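Local coordinates for periplasmic binding protein (Sulfurospirillum deleyianum, PDB 4PAG) that probably captures a small solute in the periplasm for uptake by a partner ABC transporter, and holds a histidine molecule in its pocket, at residues T171-A176 against G200-K205; V217-I222 against K245-L250; E228-Q233 against L250-N255. One frame throughout, in Å; residues are numbered along the deposited sequence.

Contact 1: T171-A176 against G200-K205; sequences TKVYYA and GNLVHK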
ATOM      1  N   THR A 171     -11.171  -7.401  17.156  1.00 18.65           N
ATOM      2  CA  THR A 171     -11.479  -8.558  16.313  1.00 18.94           C
ATOM      3  C   THR A 171     -10.208  -9.321  15.935  1.00 17.36           C
ATOM      4  O   THR A 171      -9.284  -8.740  15.384  1.00 15.69           O
ATOM      5  CB  THR A 171     -12.206  -8.091  15.037  1.00 18.60           C
ATOM      6  OG1 THR A 171     -13.397  -7.393  15.407  1.00 20.80           O
ATOM      7  CG2 THR A 171     -12.568  -9.257  14.111  1.00 17.86           C
ATOM      8  N   LYS A 172     -10.168 -10.622  16.222  1.00 17.43           N
ATOM      9  CA  LYS A 172      -9.047 -11.459  15.789  1.00 18.99           C
ATOM     10  C   LYS A 172      -9.088 -11.657  14.274  1.00 17.28           C
ATOM     11  O   LYS A 172     -10.119 -12.041  13.713  1.00 17.00           O
ATOM     12  CB  LYS A 172      -9.067 -12.812  16.496  1.00 21.08           C
ATOM     13  CG  LYS A 172      -8.827 -12.723  17.998  1.00 23.59           C
ATOM     14  CD  LYS A 172      -9.257 -13.992  18.718  1.00 26.56           C
ATOM     15  CE  LYS A 172      -8.392 -15.185  18.360  1.00 29.94           C
ATOM     16  NZ  LYS A 172      -9.011 -16.468  18.817  1.00 35.53           N
ATOM     17  N   VAL A 173      -7.963 -11.388  13.615  1.00 15.09           N
ATOM     18  CA  VAL A 173      -7.888 -11.475  12.166  1.00 14.21           C
ATOM     19  C   VAL A 173      -6.641 -12.253  11.718  1.00 14.02           C
ATOM     20  O   VAL A 173      -5.548 -12.097  12.278  1.00 13.68           O
ATOM     21  CB  VAL A 173      -7.979 -10.064  11.504  1.00 14.87           C
ATOM     22  CG1 VAL A 173      -6.915  -9.110  12.026  1.00 15.99           C
ATOM     23  CG2 VAL A 173      -7.895 -10.153   9.986  1.00 15.54           C
ATOM     24  N   TYR A 174      -6.835 -13.105  10.713  1.00 12.91           N
ATOM     25  CA  TYR A 174      -5.766 -13.829  10.057  1.00 12.42           C
ATOM     26  C   TYR A 174      -5.613 -13.287   8.644  1.00 12.47           C
ATOM     27  O   TYR A 174      -6.578 -13.218   7.888  1.00 13.45           O
ATOM     28  CB  TYR A 174      -6.067 -15.331  10.012  1.00 12.20           C
ATOM     29  CG  TYR A 174      -5.026 -16.128   9.264  1.00 12.66           C
ATOM     30  CD1 TYR A 174      -3.725 -16.221   9.743  1.00 13.23           C
ATOM     31  CD2 TYR A 174      -5.328 -16.766   8.065  1.00 13.44           C
ATOM     32  CE1 TYR A 174      -2.760 -16.931   9.058  1.00 13.33           C
ATOM     33  CE2 TYR A 174      -4.365 -17.484   7.368  1.00 13.44           C
ATOM     34  CZ  TYR A 174      -3.083 -17.562   7.876  1.00 14.14           C
ATOM     35  OH  TYR A 174      -2.117 -18.266   7.219  1.00 15.46           O
ATOM     36  N   TYR A 175      -4.395 -12.887   8.300  1.00 12.61           N
ATOM     37  CA  TYR A 175      -4.084 -12.399   6.961  1.00 11.92           C
ATOM     38  C   TYR A 175      -3.581 -13.574   6.135  1.00 11.96           C
ATOM     39  O   TYR A 175      -2.473 -14.060   6.347  1.00 13.02           O
ATOM     40  CB  TYR A 175      -3.028 -11.295   7.056  1.00 12.62           C
ATOM     41  CG  TYR A 175      -2.623 -10.641   5.752  1.00 13.52           C
ATOM     42  CD1 TYR A 175      -3.508 -10.516   4.684  1.00 15.04           C
ATOM     43  CD2 TYR A 175      -1.345 -10.119   5.604  1.00 15.13           C
ATOM     44  CE1 TYR A 175      -3.124  -9.898   3.499  1.00 16.94           C
ATOM     45  CE2 TYR A 175      -0.951  -9.504   4.432  1.00 16.25           C
ATOM     46  CZ  TYR A 175      -1.834  -9.398   3.378  1.00 17.17           C
ATOM     47  OH  TYR A 175      -1.411  -8.789   2.211  1.00 16.40           O
ATOM     48  N   ALA A 176      -4.416 -14.054   5.217  1.00 12.27           N
ATOM     49  CA  ALA A 176      -4.106 -15.272   4.474  1.00 12.40           C
ATOM     50  C   ALA A 176      -3.454 -14.923   3.153  1.00 12.88           C
ATOM     51  O   ALA A 176      -4.087 -14.362   2.270  1.00 13.56           O
ATOM     52  CB  ALA A 176      -5.363 -16.092   4.242  1.00 11.87           C
ATOM     53  N   GLY A 200      -7.449  -4.379  14.235  1.00 16.04           N
ATOM     54  CA  GLY A 200      -7.364  -5.826  14.242  1.00 16.52           C
ATOM     55  C   GLY A 200      -6.405  -6.361  15.290  1.00 17.05           C
ATOM     56  O   GLY A 200      -5.403  -5.721  15.625  1.00 18.45           O
ATOM     57  N   ASN A 201      -6.736  -7.535  15.814  1.00 16.65           N
ATOM     58  CA  ASN A 201      -5.827  -8.325  16.628  1.00 15.81           C
ATOM     59  C   ASN A 201      -5.249  -9.411  15.721  1.00 15.86           C
ATOM     60  O   ASN A 201      -5.849 -10.486  15.515  1.00 14.59           O
ATOM     61  CB  ASN A 201      -6.576  -8.906  17.825  1.00 16.97           C
ATOM     62  CG  ASN A 201      -5.711  -9.774  18.700  1.00 18.69           C
ATOM     63  OD1 ASN A 201      -4.570 -10.068  18.384  1.00 23.28           O
ATOM     64  ND2 ASN A 201      -6.266 -10.202  19.822  1.00 17.76           N
ATOM     65  N   LEU A 202      -4.094  -9.106  15.142  1.00 14.76           N
ATOM     66  CA  LEU A 202      -3.457 -10.005  14.184  1.00 15.12           C
ATOM     67  C   LEU A 202      -2.954 -11.258  14.903  1.00 14.90           C
ATOM     68  O   LEU A 202      -2.175 -11.166  15.842  1.00 14.90           O
ATOM     69  CB  LEU A 202      -2.315  -9.284  13.477  1.00 16.01           C
ATOM     70  CG  LEU A 202      -2.730  -8.374  12.327  1.00 18.61           C
ATOM     71  CD1 LEU A 202      -1.622  -7.380  12.005  1.00 18.82           C
ATOM     72  CD2 LEU A 202      -3.067  -9.209  11.097  1.00 22.16           C
ATOM     73  N   VAL A 203      -3.396 -12.432  14.464  1.00 15.56           N
ATOM     74  CA  VAL A 203      -3.208 -13.639  15.272  1.00 16.18           C
ATOM     75  C   VAL A 203      -1.777 -14.184  15.354  1.00 16.15           C
ATOM     76  O   VAL A 203      -1.435 -14.821  16.348  1.00 16.16           O
ATOM     77  CB  VAL A 203      -4.165 -14.775  14.855  1.00 16.36           C
ATOM     78  CG1 VAL A 203      -5.593 -14.363  15.161  1.00 17.64           C
ATOM     79  CG2 VAL A 203      -4.001 -15.144  13.383  1.00 16.04           C
ATOM     80  N   HIS A 204      -0.963 -13.949  14.326  1.00 16.26           N
ATOM     81  CA  HIS A 204       0.413 -14.444  14.287  1.00 17.03           C
ATOM     82  C   HIS A 204       1.367 -13.371  14.847  1.00 18.32           C
ATOM     83  O   HIS A 204       1.559 -12.308  14.241  1.00 15.85           O
ATOM     84  CB  HIS A 204       0.782 -14.834  12.851  1.00 17.12           C
ATOM     85  CG  HIS A 204       2.066 -15.594  12.723  1.00 18.22           C
ATOM     86  ND1 HIS A 204       2.234 -16.875  13.205  1.00 19.76           N
ATOM     87  CD2 HIS A 204       3.236 -15.257  12.131  1.00 18.13           C
ATOM     88  CE1 HIS A 204       3.463 -17.287  12.932  1.00 20.39           C
ATOM     89  NE2 HIS A 204       4.092 -16.321  12.283  1.00 19.66           N
ATOM     90  N   LYS A 205       1.954 -13.664  16.005  1.00 19.53           N
ATOM     91  CA  LYS A 205       2.722 -12.683  16.778  1.00 19.86           C
ATOM     92  C   LYS A 205       4.228 -12.833  16.556  1.00 20.08           C
ATOM     93  O   LYS A 205       4.823 -13.835  16.946  1.00 20.71           O
ATOM     94  CB  LYS A 205       2.415 -12.817  18.274  1.00 20.88           C
ATOM     95  CG  LYS A 205       0.934 -12.813  18.630  1.00 23.82           C
ATOM     96  CD  LYS A 205       0.264 -11.521  18.203  1.00 25.49           C
ATOM     97  CE  LYS A 205      -1.076 -11.311  18.883  1.00 28.12           C
ATOM     98  NZ  LYS A 205      -1.737 -10.086  18.344  1.00 28.71           N
TER

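Contact 2: V217-I222 against K245-L250; sequences VSFEQI and KKWAVL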
ATOM      1  N   VAL A 217       2.884 -20.796   8.018  0.70 19.81           N
ATOM      2  CA  VAL A 217       1.980 -21.264   9.064  0.70 21.40           C
ATOM      3  C   VAL A 217       1.224 -22.497   8.543  0.70 20.70           C
ATOM      4  O   VAL A 217       0.845 -22.546   7.378  0.70 21.18           O
ATOM      5  CB  VAL A 217       1.009 -20.141   9.501  0.70 25.16           C
ATOM      6  CG1 VAL A 217       0.078 -19.738   8.378  0.70 29.27           C
ATOM      7  CG2 VAL A 217       0.203 -20.548  10.717  0.70 26.35           C
ATOM      8  N   SER A 218       1.042 -23.497   9.395  1.00 18.56           N
ATOM      9  CA  SER A 218       0.302 -24.704   9.010  1.00 18.53           C
ATOM     10  C   SER A 218      -1.209 -24.513   9.139  1.00 19.65           C
ATOM     11  O   SER A 218      -1.675 -23.623   9.857  1.00 18.30           O
ATOM     12  CB  SER A 218       0.726 -25.887   9.871  1.00 19.14           C
ATOM     13  OG  SER A 218       0.214 -25.749  11.187  1.00 18.09           O
ATOM     14  N   PHE A 219      -1.969 -25.369   8.455  1.00 18.00           N
ATOM     15  CA  PHE A 219      -3.423 -25.395   8.593  1.00 18.50           C
ATOM     16  C   PHE A 219      -3.804 -25.592  10.066  1.00 18.51           C
ATOM     17  O   PHE A 219      -4.703 -24.930  10.585  1.00 16.37           O
ATOM     18  CB  PHE A 219      -4.007 -26.499   7.700  1.00 18.97           C
ATOM     19  CG  PHE A 219      -5.488 -26.684   7.848  1.00 22.30           C
ATOM     20  CD1 PHE A 219      -6.363 -25.653   7.551  1.00 22.14           C
ATOM     21  CD2 PHE A 219      -6.011 -27.900   8.282  1.00 24.20           C
ATOM     22  CE1 PHE A 219      -7.728 -25.820   7.694  1.00 25.30           C
ATOM     23  CE2 PHE A 219      -7.376 -28.075   8.418  1.00 26.74           C
ATOM     24  CZ  PHE A 219      -8.236 -27.031   8.124  1.00 24.72           C
ATOM     25  N   GLU A 220      -3.066 -26.465  10.747  1.00 19.29           N
ATOM     26  CA  GLU A 220      -3.351 -26.807  12.131  1.00 21.84           C
ATOM     27  C   GLU A 220      -3.171 -25.586  13.049  1.00 17.98           C
ATOM     28  O   GLU A 220      -3.944 -25.373  13.982  1.00 18.32           O
ATOM     29  CB  GLU A 220      -2.476 -27.997  12.552  1.00 25.45           C
ATOM     30  CG  GLU A 220      -2.856 -29.327  11.872  1.00 30.97           C
ATOM     31  CD  GLU A 220      -2.591 -29.401  10.350  1.00 36.32           C
ATOM     32  OE1 GLU A 220      -1.629 -28.764   9.829  1.00 30.79           O
ATOM     33  OE2 GLU A 220      -3.354 -30.129   9.661  1.00 43.52           O
ATOM     34  N   GLN A 221      -2.175 -24.763  12.741  1.00 17.23           N
ATOM     35  CA  GLN A 221      -1.929 -23.518  13.462  1.00 16.85           C
ATOM     36  C   GLN A 221      -3.042 -22.478  13.259  1.00 16.22           C
ATOM     37  O   GLN A 221      -3.417 -21.765  14.191  1.00 16.28           O
ATOM     38  CB  GLN A 221      -0.596 -22.920  13.019  1.00 16.81           C
ATOM     39  CG  GLN A 221      -0.169 -21.724  13.851  1.00 18.79           C
ATOM     40  CD  GLN A 221       0.039 -22.105  15.298  1.00 18.23           C
ATOM     41  OE1 GLN A 221       0.850 -22.968  15.590  1.00 19.87           O
ATOM     42  NE2 GLN A 221      -0.699 -21.482  16.203  1.00 19.55           N
ATOM     43  N   ILE A 222      -3.559 -22.386  12.040  1.00 15.71           N
ATOM     44  CA  ILE A 222      -4.662 -21.457  11.740  1.00 17.36           C
ATOM     45  C   ILE A 222      -5.911 -21.843  12.539  1.00 17.14           C
ATOM     46  O   ILE A 222      -6.589 -20.981  13.100  1.00 15.82           O
ATOM     47  CB  ILE A 222      -4.972 -21.410  10.233  1.00 18.17           C
ATOM     48  CG1 ILE A 222      -3.758 -20.865   9.469  1.00 18.03           C
ATOM     49  CG2 ILE A 222      -6.209 -20.553   9.963  1.00 18.11           C
ATOM     50  CD1 ILE A 222      -3.766 -21.149   7.980  1.00 19.17           C
ATOM     51  N   LYS A 245     -13.775 -28.770   1.858  1.00 29.76           N
ATOM     52  CA  LYS A 245     -14.500 -29.065   3.103  1.00 32.40           C
ATOM     53  C   LYS A 245     -13.706 -28.783   4.396  1.00 27.20           C
ATOM     54  O   LYS A 245     -14.272 -28.345   5.403  1.00 23.51           O
ATOM     55  CB  LYS A 245     -14.959 -30.537   3.068  1.00 38.53           C
ATOM     56  CG  LYS A 245     -15.829 -30.984   4.233  1.00 48.43           C
ATOM     57  CD  LYS A 245     -17.260 -30.482   4.108  1.00 55.08           C
ATOM     58  CE  LYS A 245     -17.974 -30.447   5.452  1.00 58.31           C
ATOM     59  NZ  LYS A 245     -17.869 -31.721   6.222  1.00 58.05           N
ATOM     60  N   LYS A 246     -12.402 -29.034   4.382  1.00 26.09           N
ATOM     61  CA  LYS A 246     -11.605 -28.944   5.612  1.00 27.31           C
ATOM     62  C   LYS A 246     -11.589 -27.535   6.222  1.00 23.57           C
ATOM     63  O   LYS A 246     -11.451 -27.386   7.432  1.00 19.54           O
ATOM     64  CB  LYS A 246     -10.169 -29.398   5.363  1.00 29.11           C
ATOM     65  CG  LYS A 246      -9.313 -28.352   4.671  1.00 27.72           C
ATOM     66  CD  LYS A 246      -7.977 -28.933   4.288  1.00 31.02           C
ATOM     67  CE  LYS A 246      -6.918 -27.861   4.147  1.00 30.50           C
ATOM     68  NZ  LYS A 246      -5.587 -28.509   4.202  1.00 34.73           N
ATOM     69  N   TRP A 247     -11.736 -26.504   5.395  1.00 20.70           N
ATOM     70  CA  TRP A 247     -11.738 -25.135   5.916  1.00 19.26           C
ATOM     71  C   TRP A 247     -13.018 -24.776   6.672  1.00 17.29           C
ATOM     72  O   TRP A 247     -13.043 -23.797   7.401  1.00 16.17           O
ATOM     73  CB  TRP A 247     -11.494 -24.132   4.799  1.00 20.51           C
ATOM     74  CG  TRP A 247     -10.150 -24.285   4.206  1.00 23.44           C
ATOM     75  CD1 TRP A 247      -9.819 -25.033   3.121  1.00 26.02           C
ATOM     76  CD2 TRP A 247      -8.936 -23.700   4.679  1.00 24.08           C
ATOM     77  NE1 TRP A 247      -8.476 -24.942   2.874  1.00 25.06           N
ATOM     78  CE2 TRP A 247      -7.907 -24.128   3.816  1.00 23.66           C
ATOM     79  CE3 TRP A 247      -8.620 -22.847   5.738  1.00 26.06           C
ATOM     80  CZ2 TRP A 247      -6.586 -23.746   3.988  1.00 23.95           C
ATOM     81  CZ3 TRP A 247      -7.300 -22.460   5.905  1.00 28.58           C
ATOM     82  CH2 TRP A 247      -6.301 -22.902   5.026  1.00 24.74           C
ATOM     83  N   ALA A 248     -14.068 -25.569   6.508  1.00 16.99           N
ATOM     84  CA  ALA A 248     -15.326 -25.335   7.218  1.00 18.06           C
ATOM     85  C   ALA A 248     -15.210 -25.530   8.735  1.00 15.03           C
ATOM     86  O   ALA A 248     -16.126 -25.183   9.462  1.00 16.71           O
ATOM     87  CB  ALA A 248     -16.420 -26.234   6.654  1.00 21.85           C
ATOM     88  N   VAL A 249     -14.105 -26.101   9.211  1.00 15.75           N
ATOM     89  CA  VAL A 249     -13.836 -26.145  10.654  1.00 17.82           C
ATOM     90  C   VAL A 249     -13.733 -24.743  11.271  1.00 15.58           C
ATOM     91  O   VAL A 249     -14.006 -24.559  12.453  1.00 16.01           O
ATOM     92  CB  VAL A 249     -12.562 -26.966  10.980  1.00 21.20           C
ATOM     93  CG1 VAL A 249     -11.300 -26.326  10.411  1.00 21.73           C
ATOM     94  CG2 VAL A 249     -12.414 -27.129  12.473  1.00 25.35           C
ATOM     95  N   LEU A 250     -13.342 -23.759  10.468  1.00 15.43           N
ATOM     96  CA  LEU A 250     -13.130 -22.404  10.964  1.00 16.21           C
ATOM     97  C   LEU A 250     -14.441 -21.633  11.101  1.00 15.88           C
ATOM     98  O   LEU A 250     -15.248 -21.598  10.169  1.00 15.03           O
ATOM     99  CB  LEU A 250     -12.206 -21.650  10.014  1.00 16.09           C
ATOM    100  CG  LEU A 250     -10.783 -22.194   9.862  1.00 18.83           C
ATOM    101  CD1 LEU A 250     -10.031 -21.408   8.802  1.00 19.93           C
ATOM    102  CD2 LEU A 250     -10.024 -22.141  11.177  1.00 20.63           C
TER

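Contact 3: E228-Q233 against L250-N255; sequences EVIIVQ and LKAVQN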
ATOM      1  N   GLU A 228     -11.587 -14.544  13.846  1.00 16.06           N
ATOM      2  CA  GLU A 228     -12.977 -14.153  13.640  1.00 16.31           C
ATOM      3  C   GLU A 228     -13.196 -13.685  12.206  1.00 14.89           C
ATOM      4  O   GLU A 228     -14.270 -13.901  11.636  1.00 15.41           O
ATOM      5  CB  GLU A 228     -13.377 -13.061  14.625  1.00 19.24           C
ATOM      6  CG  GLU A 228     -13.279 -13.509  16.072  1.00 23.04           C
ATOM      7  CD  GLU A 228     -13.339 -12.353  17.052  1.00 28.08           C
ATOM      8  OE1 GLU A 228     -14.463 -11.889  17.340  1.00 41.22           O
ATOM      9  OE2 GLU A 228     -12.271 -11.918  17.538  1.00 23.11           O
ATOM     10  N   VAL A 229     -12.180 -13.041  11.639  1.00 14.26           N
ATOM     11  CA  VAL A 229     -12.203 -12.587  10.256  1.00 12.93           C
ATOM     12  C   VAL A 229     -10.932 -13.045   9.537  1.00 12.35           C
ATOM     13  O   VAL A 229      -9.842 -13.046  10.116  1.00 11.48           O
ATOM     14  CB  VAL A 229     -12.330 -11.051  10.169  1.00 13.87           C
ATOM     15  CG1 VAL A 229     -12.128 -10.561   8.744  1.00 14.45           C
ATOM     16  CG2 VAL A 229     -13.694 -10.582  10.679  1.00 14.88           C
ATOM     17  N   ILE A 230     -11.081 -13.426   8.273  1.00 12.43           N
ATOM     18  CA  ILE A 230      -9.938 -13.756   7.438  1.00 13.00           C
ATOM     19  C   ILE A 230      -9.887 -12.802   6.248  1.00 13.95           C
ATOM     20  O   ILE A 230     -10.857 -12.649   5.507  1.00 13.33           O
ATOM     21  CB  ILE A 230      -9.956 -15.221   6.964  1.00 13.73           C
ATOM     22  CG1 ILE A 230      -9.843 -16.175   8.161  1.00 13.60           C
ATOM     23  CG2 ILE A 230      -8.823 -15.452   5.966  1.00 13.87           C
ATOM     24  CD1 ILE A 230     -10.147 -17.626   7.845  1.00 14.00           C
ATOM     25  N   ILE A 231      -8.743 -12.146   6.088  1.00 13.66           N
ATOM     26  CA  ILE A 231      -8.499 -11.264   4.956  1.00 13.17           C
ATOM     27  C   ILE A 231      -7.567 -11.992   3.997  1.00 12.81           C
ATOM     28  O   ILE A 231      -6.481 -12.418   4.391  1.00 13.49           O
ATOM     29  CB  ILE A 231      -7.856  -9.938   5.419  1.00 13.68           C
ATOM     30  CG1 ILE A 231      -8.758  -9.204   6.423  1.00 15.23           C
ATOM     31  CG2 ILE A 231      -7.550  -9.035   4.229  1.00 13.18           C
ATOM     32  CD1 ILE A 231     -10.128  -8.818   5.904  1.00 16.18           C
ATOM     33  N   VAL A 232      -7.997 -12.109   2.741  1.00 12.60           N
ATOM     34  CA  VAL A 232      -7.361 -12.954   1.735  1.00 12.41           C
ATOM     35  C   VAL A 232      -6.792 -12.124   0.579  1.00 12.64           C
ATOM     36  O   VAL A 232      -7.470 -11.254   0.028  1.00 13.18           O
ATOM     37  CB  VAL A 232      -8.394 -13.947   1.152  1.00 12.91           C
ATOM     38  CG1 VAL A 232      -7.783 -14.763   0.024  1.00 13.79           C
ATOM     39  CG2 VAL A 232      -8.962 -14.849   2.253  1.00 13.79           C
ATOM     40  N   GLN A 233      -5.555 -12.411   0.193  1.00 14.19           N
ATOM     41  CA  GLN A 233      -4.913 -11.690  -0.910  1.00 16.05           C
ATOM     42  C   GLN A 233      -5.194 -12.389  -2.252  1.00 16.29           C
ATOM     43  O   GLN A 233      -5.570 -11.750  -3.233  1.00 16.89           O
ATOM     44  CB  GLN A 233      -3.409 -11.581  -0.613  1.00 19.96           C
ATOM     45  CG  GLN A 233      -2.649 -10.342  -1.066  1.00 24.43           C
ATOM     46  CD  GLN A 233      -3.439  -9.042  -1.110  1.00 19.76           C
ATOM     47  OE1 GLN A 233      -4.150  -8.797  -2.063  1.00 19.03           O
ATOM     48  NE2 GLN A 233      -3.243  -8.170  -0.124  1.00 17.80           N
ATOM     49  N   LEU A 250     -13.342 -23.759  10.468  1.00 15.43           N
ATOM     50  CA  LEU A 250     -13.130 -22.404  10.964  1.00 16.21           C
ATOM     51  C   LEU A 250     -14.441 -21.633  11.101  1.00 15.88           C
ATOM     52  O   LEU A 250     -15.248 -21.598  10.169  1.00 15.03           O
ATOM     53  CB  LEU A 250     -12.206 -21.650  10.014  1.00 16.09           C
ATOM     54  CG  LEU A 250     -10.783 -22.194   9.862  1.00 18.83           C
ATOM     55  CD1 LEU A 250     -10.031 -21.408   8.802  1.00 19.93           C
ATOM     56  CD2 LEU A 250     -10.024 -22.141  11.177  1.00 20.63           C
ATOM     57  N   LYS A 251     -14.637 -20.989  12.249  1.00 16.99           N
ATOM     58  CA  LYS A 251     -15.841 -20.187  12.480  1.00 19.45           C
ATOM     59  C   LYS A 251     -15.944 -19.021  11.481  1.00 17.44           C
ATOM     60  O   LYS A 251     -17.033 -18.672  11.048  1.00 15.67           O
ATOM     61  CB  LYS A 251     -15.896 -19.657  13.920  1.00 24.05           C
ATOM     62  CG  LYS A 251     -15.881 -20.730  15.008  1.00 32.73           C
ATOM     63  CD  LYS A 251     -17.251 -21.352  15.284  1.00 40.86           C
ATOM     64  CE  LYS A 251     -17.174 -22.331  16.458  1.00 45.48           C
ATOM     65  NZ  LYS A 251     -18.473 -22.961  16.865  1.00 41.00           N
ATOM     66  N   ALA A 252     -14.815 -18.417  11.113  1.00 17.05           N
ATOM     67  CA  ALA A 252     -14.831 -17.344  10.129  1.00 16.91           C
ATOM     68  C   ALA A 252     -15.432 -17.837   8.812  1.00 17.02           C
ATOM     69  O   ALA A 252     -16.161 -17.101   8.148  1.00 17.97           O
ATOM     70  CB  ALA A 252     -13.429 -16.790   9.904  1.00 16.66           C
ATOM     71  N   VAL A 253     -15.142 -19.088   8.456  1.00 15.96           N
ATOM     72  CA  VAL A 253     -15.638 -19.671   7.212  1.00 16.56           C
ATOM     73  C   VAL A 253     -17.139 -19.961   7.325  1.00 16.56           C
ATOM     74  O   VAL A 253     -17.901 -19.647   6.411  1.00 16.20           O
ATOM     75  CB  VAL A 253     -14.830 -20.924   6.810  1.00 16.91           C
ATOM     76  CG1 VAL A 253     -15.504 -21.678   5.671  1.00 19.27           C
ATOM     77  CG2 VAL A 253     -13.410 -20.527   6.426  1.00 16.00           C
ATOM     78  N   GLN A 254     -17.547 -20.539   8.453  1.00 16.30           N
ATOM     79  CA  GLN A 254     -18.966 -20.733   8.780  1.00 17.26           C
ATOM     80  C   GLN A 254     -19.772 -19.442   8.715  1.00 17.00           C
ATOM     81  O   GLN A 254     -20.879 -19.424   8.185  1.00 20.24           O
ATOM     82  CB  GLN A 254     -19.113 -21.327  10.181  1.00 18.60           C
ATOM     83  CG  GLN A 254     -18.590 -22.743  10.309  1.00 19.60           C
ATOM     84  CD  GLN A 254     -19.443 -23.756   9.576  1.00 19.71           C
ATOM     85  OE1 GLN A 254     -20.628 -23.543   9.368  1.00 22.60           O
ATOM     86  NE2 GLN A 254     -18.843 -24.863   9.184  1.00 21.74           N
ATOM     87  N   ASN A 255     -19.211 -18.365   9.257  1.00 17.09           N
ATOM     88  CA  ASN A 255     -19.869 -17.063   9.256  1.00 19.70           C
ATOM     89  C   ASN A 255     -19.656 -16.251   7.970  1.00 18.69           C
ATOM     90  O   ASN A 255     -20.166 -15.145   7.861  1.00 19.05           O
ATOM     91  CB  ASN A 255     -19.403 -16.240  10.465  1.00 20.27           C
ATOM     92  CG  ASN A 255     -19.751 -16.889  11.788  1.00 22.89           C
ATOM     93  OD1 ASN A 255     -20.795 -17.509  11.926  1.00 25.87           O
ATOM     94  ND2 ASN A 255     -18.876 -16.735  12.775  1.00 24.68           N
TER
HETATM   95  O   HOH W   1     -16.325 -15.312  12.811  1.00 21.67           O

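Contact 1: T171-A176 against G200-K205
Asn201 enters the sheet beside Lys172 by backbone bonding: its N donates to Thr171 O at 2.9 Å, almost straight at 174°, and its O accepts from Val173 N at 3.0 Å. Val203 N then bonds to Val173 O at 3.1 Å, completing a short parallel ladder.

The Asn201 side chain leaves with CG anti to the backbone N (chi1 178°) and runs alongside Lys172. Its CB rests 3.6 Å from Thr171 O, ND2 flanks Lys172 CG at 4.0 Å, and OD1 accepts Lys205 NZ at 2.8 Å nearly in line with the amide C=O. Lys205 NZ also donates to Leu202 O, so the two acceptors together hold the lysine across the turn after the strand; an alanine replacing the asparagine would probably leave that ammonium with one fewer acceptor. Lys172 ends instead on Tyr225 O and Asp226 O.

Val173 and Leu202 share the other face through CG1 and CD2. Both branches of Val203 approach Val173 O, CG1 near Lys172 CB and CG2 at the edge of the Tyr174 ring, 3.8 Å from CD1. This is the outer edge of a parallel sheet with helices in its connections, as in the alpha/beta lobes of periplasmic binding proteins.

Contact 2: V217-I222 against K245-L250
Phe219 and Ile222, about one helical turn apart, meet Lys246, Trp247, Val249 and Leu250 in a largely apolar contact. Just ahead of them Ser218 starts the helix: its OG takes the N-H of Gln221 at 3.0 Å, an N-cap bond that suits a small hydroxyl residue where the first turn has spare N-H groups.

Phe219 follows and contributes the largest share of the contact. Placing CG anti to the backbone N (chi1 175°) carries the ring across to the other segment, with Lys246 over one face and Trp247 at its edge. That edge is directed at the face of the Trp247 six-membered ring, a T-shaped pair with centroids 4.8 Å apart and planes at 71°, in which CE1 stands over the indole toward its rim. One face of the phenyl ring is covered by the extended Lys246 chain: CE sits 4.0 Å from the centroid, almost on the ring normal, as a CH-pi contact, and NZ adds a cation-pi contact at 4.3 Å. A long aliphatic chain with a charged end suits this solvent-facing side of the contact, apolar along the ring and charged at its tip. Phe219 CZ reaches Lys246 O at 3.3 Å and also touches Val249 CG1.

Ile222 continues the same helix side inward. Its CD1 meets the indole edge at Trp247 CH2, 4.3 Å away, and its CG2 branch touches Leu250 CD1 at 4.1 Å, the two aliphatic chains crossing obliquely.

Helix 219-225 is thus packed on the 3-10 turns that join helix 235-243 to helix 251-254. Behind it Ile222 leans on Tyr174 of strand 172-176, Leu182 touches both Ile222 and Trp247, and Phe237 of helix 235-243 makes a second edge-to-face pair with the indole.

Contact 3: E228-Q233 against L250-N255
Leu250 CD1 meets Ile230 CD1 methyl to methyl at 3.9 Å, the two side chains crossing at about a right angle. Leu250 is the N-cap residue of helix 251-254, and this methyl contact places the start of the helix beside the strand; its O accepts Gln254 N at 3.1 Å within the first turn.

Ala252 comes next and lies at the closest backbone approach, its CA 5.1 Å from Glu228 CA. Its single methyl suits so narrow a spacing: CB is 3.5 Å from Glu228 O and also reaches CG1 and CD1 of Ile230, the latter at 4.0 Å. Ile230 chi1 of -64° sets CG1 beside the backbone N, and from there CD1 extends to touch both Ala252 and Leu250.

At the helix end Asn255 makes the polar link. Its ND2 donates to a water at 2.9 Å, and that water donates to Glu228 O at 2.8 Å, bridging the helix end to the residue before the strand.

Strand 229-232 runs between strands 172-176 and 258-260, with Ile230 bonded through its backbone to Lys257 and Tyr259. Helices 235-243 and 251-254 belong to the beta-alpha-beta crossover from strand 229-232 to the parallel strand 258-260, and they touch each other through Val241 and Val253.

Contacts 1 and 3 are buried and work on one parallel sheet, from neighbouring strands: 172-176 takes the edge strand 201-202 by backbone hydrogen bonding, whereas 229-232 receives a short helix through methyl packing and one water. The two strands are also bonded to each other, and Glu228 OE2 accepts the N-H of Lys172. Contact 2 lies farther from the chain's centre and is only partly buried; it joins helix to 3-10 turns and relies on aromatic and cation-pi contacts, with an exposed lysine lying over a phenyl ring. Leu250 serves both contacts 2 and 3, facing Ile222 and Ile230 alike, and Tyr174 of contact 1 packs on Ile222 of contact 2, so the helical layer is tied to the sheet.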